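Local coordinates for peptidase M28 (PDB 3IIB), which probably acts as a zinc-dependent metallopeptidase of family M28, with carboxypeptidase or dipeptidase activity, carrying two zinc ions in its active site, at residues 156-161 and 187-192; 164-169 and 194-199; 341-346 and 385-390. All coordinates share one frame; numbering follows the deposited sequence.

Overall arrangement
Contacts 1 and 2 lie side by side, their centres 8 Å apart. Helix 145-163 supplies one segment of contact 1 and leads directly into strand 168-172 of contact 2, while 187-192 runs on toward 194-199, so the two pairings interleave along the chain. Tyr-189 OH of contact 1 is hydrogen-bonded to Ile-196 O of contact 2 at 2.7 Å. Contact 3 is separate, its centre about 34 Å from that of contact 1 and 41 Å from that of contact 2, across the chain's centre from contact 2. Neither contact 1 nor contact 3 reaches the zinc site, but the side chains of Arg-188 and Ser-389 lie about 12 and 13 Å from a bound zinc ion.

Contact 1: 156-161 and 187-192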
ATOM      1  N   ARG A 156       7.010  -5.353  23.461  1.00  8.74           N
ATOM      2  CA  ARG A 156       6.676  -5.898  24.788  1.00 10.95           C
ATOM      3  C   ARG A 156       5.246  -6.339  25.036  1.00  8.24           C
ATOM      4  O   ARG A 156       4.932  -6.829  26.129  1.00 10.26           O
ATOM      5  CB  ARG A 156       7.074  -4.846  25.808  1.00 12.30           C
ATOM      6  CG  ARG A 156       8.583  -4.584  25.753  1.00 24.43           C
ATOM      7  CD  ARG A 156       9.112  -4.033  27.051  1.00 32.79           C
ATOM      8  NE  ARG A 156       8.610  -2.694  27.314  1.00 28.64           N
ATOM      9  CZ  ARG A 156       9.060  -1.577  26.737  1.00 43.22           C
ATOM     10  NH1 ARG A 156      10.023  -1.615  25.819  1.00 46.16           N
ATOM     11  NH2 ARG A 156       8.527  -0.402  27.076  1.00 46.75           N
ATOM     12  N   GLY A 157       4.385  -6.188  24.013  1.00 10.14           N
ATOM     13  CA  GLY A 157       2.968  -6.471  24.141  1.00  7.59           C
ATOM     14  C   GLY A 157       2.693  -7.929  24.404  1.00  7.87           C
ATOM     15  O   GLY A 157       1.830  -8.249  25.181  1.00  5.99           O
ATOM     16  N   ALA A 158       3.398  -8.839  23.738  1.00  5.68           N
ATOM     17  CA  ALA A 158       3.097 -10.255  23.918  1.00  5.79           C
ATOM     18  C   ALA A 158       3.364 -10.697  25.373  1.00  5.25           C
ATOM     19  O   ALA A 158       2.625 -11.527  25.941  1.00  6.21           O
ATOM     20  CB  ALA A 158       3.873 -11.137  22.882  1.00  6.52           C
ATOM     21  N   VAL A 159       4.397 -10.140  25.985  1.00  6.01           N
ATOM     22  CA  VAL A 159       4.671 -10.445  27.382  1.00  6.29           C
ATOM     23  C   VAL A 159       3.545  -9.922  28.286  1.00  6.00           C
ATOM     24  O   VAL A 159       2.971 -10.663  29.087  1.00  3.81           O
ATOM     25  CB  VAL A 159       6.009  -9.905  27.833  1.00  6.11           C
ATOM     26  CG1 VAL A 159       6.165 -10.069  29.391  1.00  5.44           C
ATOM     27  CG2 VAL A 159       7.138 -10.598  27.092  1.00  4.58           C
ATOM     28  N   ALA A 160       3.207  -8.650  28.125  1.00  5.00           N
ATOM     29  CA  ALA A 160       2.173  -8.039  28.963  1.00  6.68           C
ATOM     30  C   ALA A 160       0.819  -8.748  28.804  1.00  6.83           C
ATOM     31  O   ALA A 160       0.106  -8.942  29.785  1.00  5.98           O
ATOM     32  CB  ALA A 160       2.048  -6.535  28.638  1.00  7.32           C
ATOM     33  N   ALA A 161       0.479  -9.150  27.581  1.00  5.88           N
ATOM     34  CA  ALA A 161      -0.773  -9.838  27.336  1.00  6.16           C
ATOM     35  C   ALA A 161      -0.777 -11.226  27.973  1.00  5.26           C
ATOM     36  O   ALA A 161      -1.733 -11.607  28.620  1.00  5.40           O
ATOM     37  CB  ALA A 161      -1.050  -9.942  25.844  1.00  5.05           C
HETATM   38  N   MSE A 187      10.189  -8.443  18.409  1.00 10.54           N
HETATM   39  CA  MSE A 187       9.586  -8.477  19.725  1.00 11.81           C
HETATM   40  C   MSE A 187      10.394  -9.452  20.570  1.00 16.15           C
HETATM   41  O   MSE A 187      11.201 -10.255  20.035  1.00 15.38           O
HETATM   42  CB  MSE A 187       8.167  -8.914  19.630  1.00 14.70           C
HETATM   43  CG  MSE A 187       8.044 -10.187  18.953  1.00 11.88           C
HETATM   44 SE   MSE A 187       6.743 -11.319  19.772  0.75 15.32          SE
HETATM   45  CE  MSE A 187       7.333 -11.371  21.419  1.00  2.00           C
ATOM     46  N   ARG A 188      10.261  -9.317  21.884  1.00 12.04           N
ATOM     47  CA  ARG A 188      11.007 -10.164  22.813  1.00 10.85           C
ATOM     48  C   ARG A 188      10.038 -10.812  23.785  1.00  8.10           C
ATOM     49  O   ARG A 188       9.276 -10.120  24.433  1.00  9.12           O
ATOM     50  CB  ARG A 188      12.014  -9.348  23.645  1.00 14.33           C
ATOM     51  CG  ARG A 188      12.913  -8.403  22.892  1.00 22.92           C
ATOM     52  CD  ARG A 188      14.290  -8.295  23.526  1.00 37.32           C
ATOM     53  NE  ARG A 188      15.142  -9.405  23.091  1.00 49.66           N
ATOM     54  CZ  ARG A 188      16.076  -9.342  22.135  1.00 56.90           C
ATOM     55  NH1 ARG A 188      16.342  -8.207  21.486  1.00 60.74           N
ATOM     56  NH2 ARG A 188      16.767 -10.436  21.828  1.00 59.45           N
ATOM     57  N   TYR A 189      10.124 -12.126  23.905  1.00  9.02           N
ATOM     58  CA  TYR A 189       9.497 -12.828  24.992  1.00  8.31           C
ATOM     59  C   TYR A 189      10.371 -12.644  26.244  1.00 11.81           C
ATOM     60  O   TYR A 189      11.505 -12.186  26.154  1.00 10.95           O
ATOM     61  CB  TYR A 189       9.358 -14.308  24.649  1.00  8.78           C
ATOM     62  CG  TYR A 189       8.386 -14.554  23.523  1.00  9.95           C
ATOM     63  CD1 TYR A 189       7.051 -14.179  23.639  1.00  7.13           C
ATOM     64  CD2 TYR A 189       8.801 -15.154  22.341  1.00  8.78           C
ATOM     65  CE1 TYR A 189       6.138 -14.405  22.598  1.00  7.93           C
ATOM     66  CE2 TYR A 189       7.905 -15.377  21.303  1.00  9.69           C
ATOM     67  CZ  TYR A 189       6.570 -15.038  21.454  1.00  6.79           C
ATOM     68  OH  TYR A 189       5.733 -15.289  20.415  1.00  7.43           O
ATOM     69  N   GLU A 190       9.805 -12.957  27.394  1.00 10.51           N
ATOM     70  CA  GLU A 190      10.473 -12.857  28.662  1.00 11.72           C
ATOM     71  C   GLU A 190      10.501 -14.241  29.284  1.00 10.70           C
ATOM     72  O   GLU A 190       9.469 -14.936  29.401  1.00 11.35           O
ATOM     73  CB  GLU A 190       9.726 -11.883  29.568  1.00 11.76           C
ATOM     74  CG  GLU A 190      10.390 -11.646  30.890  1.00 24.37           C
ATOM     75  CD  GLU A 190       9.682 -10.580  31.705  1.00 24.93           C
ATOM     76  OE1 GLU A 190       9.468  -9.473  31.174  1.00 24.90           O
ATOM     77  OE2 GLU A 190       9.367 -10.843  32.890  1.00 28.39           O
ATOM     78  N   GLU A 191      11.705 -14.653  29.655  1.00 14.83           N
ATOM     79  CA  GLU A 191      11.892 -15.907  30.354  0.50 16.25           C
ATOM     80  C   GLU A 191      11.039 -15.813  31.619  1.00 15.36           C
ATOM     81  O   GLU A 191      11.171 -14.839  32.411  1.00 18.89           O
ATOM     82  CB  GLU A 191      13.369 -16.148  30.719  0.50 18.61           C
ATOM     83  CG  GLU A 191      14.393 -16.008  29.575  0.50 21.70           C
ATOM     84  CD  GLU A 191      14.484 -17.231  28.686  0.50 30.55           C
ATOM     85  OE1 GLU A 191      13.436 -17.869  28.439  0.50 32.27           O
ATOM     86  OE2 GLU A 191      15.612 -17.550  28.228  0.50 35.03           O
ATOM     87  N   GLY A 192      10.197 -16.813  31.812  1.00 11.09           N
ATOM     88  CA  GLY A 192       9.293 -16.885  32.958  1.00 10.55           C
ATOM     89  C   GLY A 192       7.841 -16.694  32.560  1.00  9.43           C
ATOM     90  O   GLY A 192       6.918 -17.116  33.276  1.00  6.97           O
TER
HETATM   91  O   HOH W   1       6.661  -9.181  24.053  1.00  7.46           O
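Val-159 and Tyr-189 mark the closest backbone approach, CA to CA 5.9 Å, where the irregular loop 187-192 passes a kink in helix 145-163. The helix is the connection of a beta-alpha-beta unit, joining the parallel strands 131-134 and 168-172, and the loop lies between strands 168-172 and 198-201. With CG1 anti to the backbone N (chi1 172°), Val-159 turns both methyls to Glu-190. CG2 rests on the loop backbone, 3.4 Å from Arg-188 O and beside Glu-190 N, while CG1 meets the extended Glu-190 side chain, which crosses the valine at about a right angle. The preceding residue, Ala-158, points its CB at both Met-187 CE, a selenomethionine methyl (3.8 Å), and Tyr-189 CE1. Bends at chi2 and chi3 of Met-187 bring CE over one face of the Tyr-189 ring, 3.4 Å from its plane and nearer its margin than its centre. Besides its bond to Ile-196 O, the phenol OH accepts from Ile-99 N. At the kink the N-H of Val-159 lacks its bond to the preceding helical turn; a water accepts it at 3.1 Å from Val-159 N and donates to Arg-188 O, 2.8 Å from the water oxygen.

Contact 2: 164-169 and 194-199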
ATOM      1  N   LYS A 164      -1.549 -11.454  31.613  1.00  7.62           N
ATOM      2  CA  LYS A 164      -2.966 -11.289  31.943  1.00  6.15           C
ATOM      3  C   LYS A 164      -3.816 -12.444  31.503  1.00  5.99           C
ATOM      4  O   LYS A 164      -5.036 -12.418  31.698  1.00  8.38           O
ATOM      5  CB  LYS A 164      -3.505 -10.013  31.323  1.00  8.00           C
ATOM      6  CG  LYS A 164      -2.646  -8.846  31.578  1.00  9.01           C
ATOM      7  CD  LYS A 164      -2.657  -8.389  33.024  1.00 15.29           C
ATOM      8  CE  LYS A 164      -1.618  -7.295  33.248  1.00 19.02           C
ATOM      9  NZ  LYS A 164      -1.592  -6.862  34.670  1.00 19.90           N
ATOM     10  N   GLY A 165      -3.179 -13.476  30.939  1.00  6.67           N
ATOM     11  CA  GLY A 165      -3.858 -14.697  30.533  1.00  5.80           C
ATOM     12  C   GLY A 165      -4.116 -14.859  29.035  1.00  4.42           C
ATOM     13  O   GLY A 165      -4.619 -15.892  28.616  1.00  6.47           O
ATOM     14  N   ALA A 166      -3.740 -13.858  28.233  1.00  4.87           N
ATOM     15  CA  ALA A 166      -4.010 -13.880  26.812  1.00  6.80           C
ATOM     16  C   ALA A 166      -3.348 -15.080  26.167  1.00  8.31           C
ATOM     17  O   ALA A 166      -2.277 -15.508  26.595  1.00  6.99           O
ATOM     18  CB  ALA A 166      -3.542 -12.575  26.119  1.00  4.15           C
ATOM     19  N   VAL A 167      -4.026 -15.630  25.160  1.00  6.13           N
ATOM     20  CA  VAL A 167      -3.503 -16.739  24.386  1.00  6.70           C
ATOM     21  C   VAL A 167      -2.861 -16.229  23.105  1.00  6.79           C
ATOM     22  O   VAL A 167      -2.348 -17.027  22.326  1.00  7.68           O
ATOM     23  CB  VAL A 167      -4.602 -17.758  24.060  1.00  8.97           C
ATOM     24  CG1 VAL A 167      -5.034 -18.460  25.317  1.00 11.93           C
ATOM     25  CG2 VAL A 167      -5.821 -17.091  23.364  1.00  7.07           C
ATOM     26  N   GLY A 168      -2.933 -14.914  22.885  1.00  5.50           N
ATOM     27  CA  GLY A 168      -2.339 -14.274  21.723  1.00  5.31           C
ATOM     28  C   GLY A 168      -2.440 -12.768  21.787  1.00  6.29           C
ATOM     29  O   GLY A 168      -3.181 -12.232  22.604  1.00  5.45           O
ATOM     30  N   ILE A 169      -1.719 -12.076  20.888  1.00  6.27           N
ATOM     31  CA  ILE A 169      -1.855 -10.638  20.778  1.00  4.14           C
ATOM     32  C   ILE A 169      -1.859 -10.246  19.307  1.00  4.96           C
ATOM     33  O   ILE A 169      -1.128 -10.815  18.477  1.00  3.98           O
ATOM     34  CB  ILE A 169      -0.782  -9.893  21.544  1.00  5.25           C
ATOM     35  CG1 ILE A 169      -0.929  -8.385  21.390  1.00  4.71           C
ATOM     36  CG2 ILE A 169       0.657 -10.302  21.109  1.00  4.19           C
ATOM     37  CD1 ILE A 169      -0.035  -7.620  22.386  1.00  8.09           C
ATOM     38  N   THR A 194       4.924 -17.390  29.699  1.00  5.07           N
ATOM     39  CA  THR A 194       4.506 -18.170  28.521  1.00  7.70           C
ATOM     40  C   THR A 194       4.536 -17.334  27.230  1.00  9.40           C
ATOM     41  O   THR A 194       3.897 -16.275  27.134  1.00  7.11           O
ATOM     42  CB  THR A 194       3.123 -18.793  28.709  1.00  7.58           C
ATOM     43  OG1 THR A 194       3.197 -19.721  29.789  1.00  8.16           O
ATOM     44  CG2 THR A 194       2.631 -19.541  27.433  1.00  6.89           C
ATOM     45  N   ALA A 195       5.299 -17.815  26.253  1.00  5.99           N
ATOM     46  CA  ALA A 195       5.330 -17.223  24.909  1.00  4.84           C
ATOM     47  C   ALA A 195       3.993 -17.463  24.220  1.00  5.67           C
ATOM     48  O   ALA A 195       3.419 -18.558  24.287  1.00  6.02           O
ATOM     49  CB  ALA A 195       6.492 -17.826  24.063  1.00  7.50           C
ATOM     50  N   ILE A 196       3.442 -16.398  23.639  1.00  6.17           N
ATOM     51  CA  ILE A 196       2.199 -16.514  22.894  1.00  5.64           C
ATOM     52  C   ILE A 196       2.375 -15.953  21.453  1.00  4.01           C
ATOM     53  O   ILE A 196       3.218 -15.088  21.229  1.00  4.27           O
ATOM     54  CB  ILE A 196       1.011 -15.814  23.635  1.00  5.47           C
ATOM     55  CG1 ILE A 196       1.300 -14.318  23.786  1.00  6.94           C
ATOM     56  CG2 ILE A 196       0.667 -16.579  24.975  1.00  7.18           C
ATOM     57  CD1 ILE A 196       0.075 -13.456  24.268  1.00  5.30           C
ATOM     58  N   PRO A 197       1.575 -16.447  20.492  1.00  6.61           N
ATOM     59  CA  PRO A 197       1.590 -15.894  19.137  1.00  4.46           C
ATOM     60  C   PRO A 197       1.279 -14.402  19.125  1.00  5.98           C
ATOM     61  O   PRO A 197       0.414 -13.938  19.861  1.00  6.24           O
ATOM     62  CB  PRO A 197       0.505 -16.674  18.412  1.00  4.72           C
ATOM     63  CG  PRO A 197       0.250 -17.843  19.209  1.00 11.18           C
ATOM     64  CD  PRO A 197       0.558 -17.501  20.625  1.00  5.91           C
ATOM     65  N   ALA A 198       1.976 -13.673  18.265  1.00  5.96           N
ATOM     66  CA  ALA A 198       1.964 -12.216  18.272  1.00  5.04           C
ATOM     67  C   ALA A 198       2.046 -11.735  16.822  1.00  5.32           C
ATOM     68  O   ALA A 198       2.971 -12.117  16.121  1.00  4.46           O
ATOM     69  CB  ALA A 198       3.177 -11.676  19.047  1.00  4.84           C
ATOM     70  N   ALA A 199       1.088 -10.898  16.404  1.00  6.45           N
ATOM     71  CA  ALA A 199       0.981 -10.428  15.041  1.00  6.40           C
ATOM     72  C   ALA A 199       0.573  -8.969  15.017  1.00  6.11           C
ATOM     73  O   ALA A 199      -0.013  -8.464  15.971  1.00  6.15           O
ATOM     74  CB  ALA A 199      -0.040 -11.261  14.291  1.00  5.09           C
TER
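Ala-166 makes the first touch on 194-199, just after Gly-165, whose positive phi ends helix 145-163 in a Schellman motif. Ala-166 O lies 3.5 Å from Ile-196 CG2, and Ala-166 CB reaches Ile-196 CD1 more loosely. Val-167 turns its own side chain away and meets the other segment through its carbonyl, with O 3.4 Å from Pro-197 CD and also near Ile-196 CB. Gly-168 follows, lying under the end of the isoleucine: CD1 of Ile-196 sits 3.6 Å from Gly-168 C and equally near its CA. Ile-196 holds CG1 between its backbone N and carbonyl carbon (chi1 62°), which sends CD1 over the glycine while CG2 covers the Ala-166 carbonyl. CD1 also packs against Ala-158 O of helix 145-163. An alanine here lacks CG1, CG2 and CD1 and is likely to leave a gap between Gly-168, the Ala-166 carbonyl and the helix. Gly-168 N is buried here and finds no partner, whereas its CA makes a CA-H...O contact with Pro-197 O at 3.3 Å. From this point the segments become neighbouring parallel strands of the large mixed sheet, 168-172 beside 198-201, with Ile-169 and Ala-198 as the bridge pair. Ile-169 bonds to the residues flanking Ala-198: its N donates to Pro-197 O (3.0 Å, 154° at the hydrogen), in the plane of that carbonyl, and its O accepts from Ala-199 N (3.0 Å), a donor tilted 23° from the plane. Both side chains face helix 145-163, where each touches Ala-158, and Ile-169 CG2 meets Ala-198 CB at 3.5 Å.

Contact 3: 341-346 and 385-390; sequences DWRVAD and VPVASL
An antiparallel strand pair, 337-343 with 387-392, forms this contact within the M28 peptidase region; the first strand is the middle one of a small three-stranded sheet, and segment 385-390 is also bonded through the backbones of Pro-386 and Ala-388 to Ala-327 of strand 324-329, in the larger sheet. The axes of 341-343 and 387-390 approach to 4.7 Å at 165°. Asp-341 and Ser-389 form a hydrogen-bonded pair, with Asp-341 N 2.9 Å from Ser-389 O and Ser-389 N 2.8 Å from Asp-341 O. Arg-343 and Val-387 form the next such pair, tighter from Arg-343 N to Val-387 O (2.8 Å) than from Val-387 N to Arg-343 O (3.2 Å). Between them Trp-342 faces Ala-388 in a non-hydrogen-bonded pair. The six-membered part of the indole, at CE3 (3.9 Å) and CZ3, touches Ala-388 CB obliquely. Helices 413-432 and 346-355 pack against the indole, through Phe-426 and Met-430 of the first and Val-352 and Ile-353 of the second. On the face with Asp-341 and Ser-389, Arg-343 CB packs against Val-387 CG2 at 3.5 Å. CG of Arg-343 stands anti to the backbone N (chi1 -170°), and the chain beyond bends away from 385-390, taking NH1 to Pro-441 O. The buried Asp-341 carboxylate accepts at OD1 from Gln-339 NE2 and Asn-368 N, surroundings that would probably favour its charged form; its OD2 forms a salt bridge with NE of Arg-391, in strand 387-392, which ties the same two strands by side chains as well as by backbone bonds.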
ATOM      1  N   ASP A 341      23.169  17.017  15.022  1.00  3.60           N
ATOM      2  CA  ASP A 341      23.372  17.057  16.449  1.00  4.19           C
ATOM      3  C   ASP A 341      24.652  16.275  16.807  1.00  4.35           C
ATOM      4  O   ASP A 341      25.041  15.326  16.096  1.00  6.29           O
ATOM      5  CB  ASP A 341      22.160  16.476  17.180  1.00  5.00           C
ATOM      6  CG  ASP A 341      20.919  17.296  17.021  1.00  6.76           C
ATOM      7  OD1 ASP A 341      20.977  18.546  16.947  1.00  6.38           O
ATOM      8  OD2 ASP A 341      19.820  16.682  16.994  1.00 10.21           O
ATOM      9  N   TRP A 342      25.263  16.670  17.933  1.00  4.59           N
ATOM     10  CA  TRP A 342      26.576  16.161  18.342  1.00  4.60           C
ATOM     11  C   TRP A 342      26.542  15.502  19.687  1.00  5.17           C
ATOM     12  O   TRP A 342      25.667  15.759  20.509  1.00  4.28           O
ATOM     13  CB  TRP A 342      27.615  17.299  18.382  1.00  5.45           C
ATOM     14  CG  TRP A 342      27.740  18.022  17.090  1.00  5.18           C
ATOM     15  CD1 TRP A 342      27.044  19.145  16.700  1.00  4.41           C
ATOM     16  CD2 TRP A 342      28.549  17.647  15.973  1.00  2.00           C
ATOM     17  NE1 TRP A 342      27.419  19.509  15.432  1.00  4.79           N
ATOM     18  CE2 TRP A 342      28.328  18.590  14.962  1.00  3.61           C
ATOM     19  CE3 TRP A 342      29.459  16.624  15.733  1.00  3.99           C
ATOM     20  CZ2 TRP A 342      28.976  18.532  13.754  1.00  2.66           C
ATOM     21  CZ3 TRP A 342      30.114  16.587  14.532  1.00  4.32           C
ATOM     22  CH2 TRP A 342      29.875  17.508  13.562  1.00  2.98           C
ATOM     23  N   ARG A 343      27.558  14.678  19.914  1.00  4.54           N
ATOM     24  CA  ARG A 343      27.907  14.214  21.251  1.00  4.93           C
ATOM     25  C   ARG A 343      29.410  14.287  21.328  1.00  4.96           C
ATOM     26  O   ARG A 343      30.112  13.318  21.022  1.00  2.94           O
ATOM     27  CB  ARG A 343      27.390  12.802  21.453  1.00  3.42           C
ATOM     28  CG  ARG A 343      27.476  12.327  22.860  1.00  7.55           C
ATOM     29  CD  ARG A 343      26.444  12.887  23.812  1.00 10.66           C
ATOM     30  NE  ARG A 343      26.557  12.122  25.061  1.00 16.45           N
ATOM     31  CZ  ARG A 343      27.228  12.508  26.153  1.00 22.18           C
ATOM     32  NH1 ARG A 343      27.827  13.695  26.220  1.00 13.36           N
ATOM     33  NH2 ARG A 343      27.310  11.692  27.217  1.00 28.65           N
ATOM     34  N   VAL A 344      29.891  15.504  21.638  1.00  6.01           N
ATOM     35  CA  VAL A 344      31.315  15.820  21.734  1.00  5.26           C
ATOM     36  C   VAL A 344      31.601  16.583  23.052  1.00  6.51           C
ATOM     37  O   VAL A 344      30.682  16.997  23.775  1.00  4.37           O
ATOM     38  CB  VAL A 344      31.778  16.653  20.527  1.00  5.54           C
ATOM     39  CG1 VAL A 344      31.517  15.894  19.184  1.00  5.70           C
ATOM     40  CG2 VAL A 344      31.072  18.060  20.527  1.00  4.02           C
ATOM     41  N   ALA A 345      32.885  16.813  23.332  1.00  5.65           N
ATOM     42  CA  ALA A 345      33.282  17.666  24.426  1.00  6.30           C
ATOM     43  C   ALA A 345      32.570  19.020  24.373  1.00  3.77           C
ATOM     44  O   ALA A 345      32.333  19.587  23.292  1.00  2.90           O
ATOM     45  CB  ALA A 345      34.826  17.860  24.417  1.00  4.74           C
ATOM     46  N   ASP A 346      32.281  19.565  25.550  1.00  4.52           N
ATOM     47  CA  ASP A 346      31.691  20.876  25.630  1.00  3.16           C
ATOM     48  C   ASP A 346      32.517  21.890  24.812  1.00  6.24           C
ATOM     49  O   ASP A 346      31.942  22.730  24.104  1.00  6.41           O
ATOM     50  CB  ASP A 346      31.560  21.346  27.081  1.00  7.67           C
ATOM     51  CG  ASP A 346      30.440  20.614  27.842  1.00 11.27           C
ATOM     52  OD1 ASP A 346      29.487  20.125  27.181  1.00 12.68           O
ATOM     53  OD2 ASP A 346      30.543  20.554  29.088  1.00 14.43           O
ATOM     54  N   VAL A 385      33.312   7.321  23.119  1.00  6.55           N
ATOM     55  CA  VAL A 385      33.447   7.610  21.691  1.00  3.98           C
ATOM     56  C   VAL A 385      32.436   8.683  21.309  1.00  3.88           C
ATOM     57  O   VAL A 385      31.222   8.519  21.529  1.00  3.45           O
ATOM     58  CB  VAL A 385      33.196   6.365  20.832  1.00  5.88           C
ATOM     59  CG1 VAL A 385      33.421   6.696  19.339  1.00  4.89           C
ATOM     60  CG2 VAL A 385      34.118   5.214  21.295  1.00  4.21           C
ATOM     61  N   PRO A 386      32.937   9.807  20.773  1.00  4.28           N
ATOM     62  CA  PRO A 386      32.028  10.832  20.268  1.00  4.46           C
ATOM     63  C   PRO A 386      31.186  10.336  19.102  1.00  3.36           C
ATOM     64  O   PRO A 386      31.589   9.439  18.352  1.00  3.20           O
ATOM     65  CB  PRO A 386      32.991  11.964  19.804  1.00  3.46           C
ATOM     66  CG  PRO A 386      34.228  11.758  20.552  1.00  2.00           C
ATOM     67  CD  PRO A 386      34.340  10.250  20.677  1.00  4.37           C
ATOM     68  N   VAL A 387      30.001  10.917  18.945  1.00  4.04           N
ATOM     69  CA  VAL A 387      29.143  10.596  17.850  1.00  2.67           C
ATOM     70  C   VAL A 387      28.447  11.854  17.345  1.00  4.38           C
ATOM     71  O   VAL A 387      28.493  12.893  17.983  1.00  4.37           O
ATOM     72  CB  VAL A 387      28.064   9.518  18.218  1.00  2.50           C
ATOM     73  CG1 VAL A 387      28.742   8.157  18.584  1.00  3.90           C
ATOM     74  CG2 VAL A 387      27.092  10.021  19.298  1.00  4.26           C
ATOM     75  N   ALA A 388      27.845  11.723  16.160  1.00  4.38           N
ATOM     76  CA  ALA A 388      26.910  12.701  15.623  1.00  4.28           C
ATOM     77  C   ALA A 388      25.637  11.988  15.174  1.00  5.62           C
ATOM     78  O   ALA A 388      25.664  10.790  14.819  1.00  5.38           O
ATOM     79  CB  ALA A 388      27.545  13.479  14.444  1.00  3.77           C
ATOM     80  N   SER A 389      24.524  12.717  15.225  1.00  5.31           N
ATOM     81  CA  SER A 389      23.251  12.276  14.654  1.00  6.00           C
ATOM     82  C   SER A 389      22.929  13.267  13.549  1.00  4.06           C
ATOM     83  O   SER A 389      22.643  14.456  13.800  1.00  3.76           O
ATOM     84  CB  SER A 389      22.145  12.280  15.693  1.00  8.24           C
ATOM     85  OG  SER A 389      22.281  11.206  16.616  1.00  8.29           O
ATOM     86  N   LEU A 390      22.974  12.765  12.326  1.00  5.01           N
ATOM     87  CA  LEU A 390      22.698  13.552  11.151  1.00  5.90           C
ATOM     88  C   LEU A 390      21.208  13.312  10.877  1.00  7.04           C
ATOM     89  O   LEU A 390      20.788  12.254  10.369  1.00  5.76           O
ATOM     90  CB  LEU A 390      23.611  13.109  10.000  1.00  3.91           C
ATOM     91  CG  LEU A 390      25.095  13.482  10.205  1.00  6.72           C
ATOM     92  CD1 LEU A 390      25.823  12.330  10.928  1.00  8.57           C
ATOM     93  CD2 LEU A 390      25.801  13.762   8.903  1.00  6.97           C
TER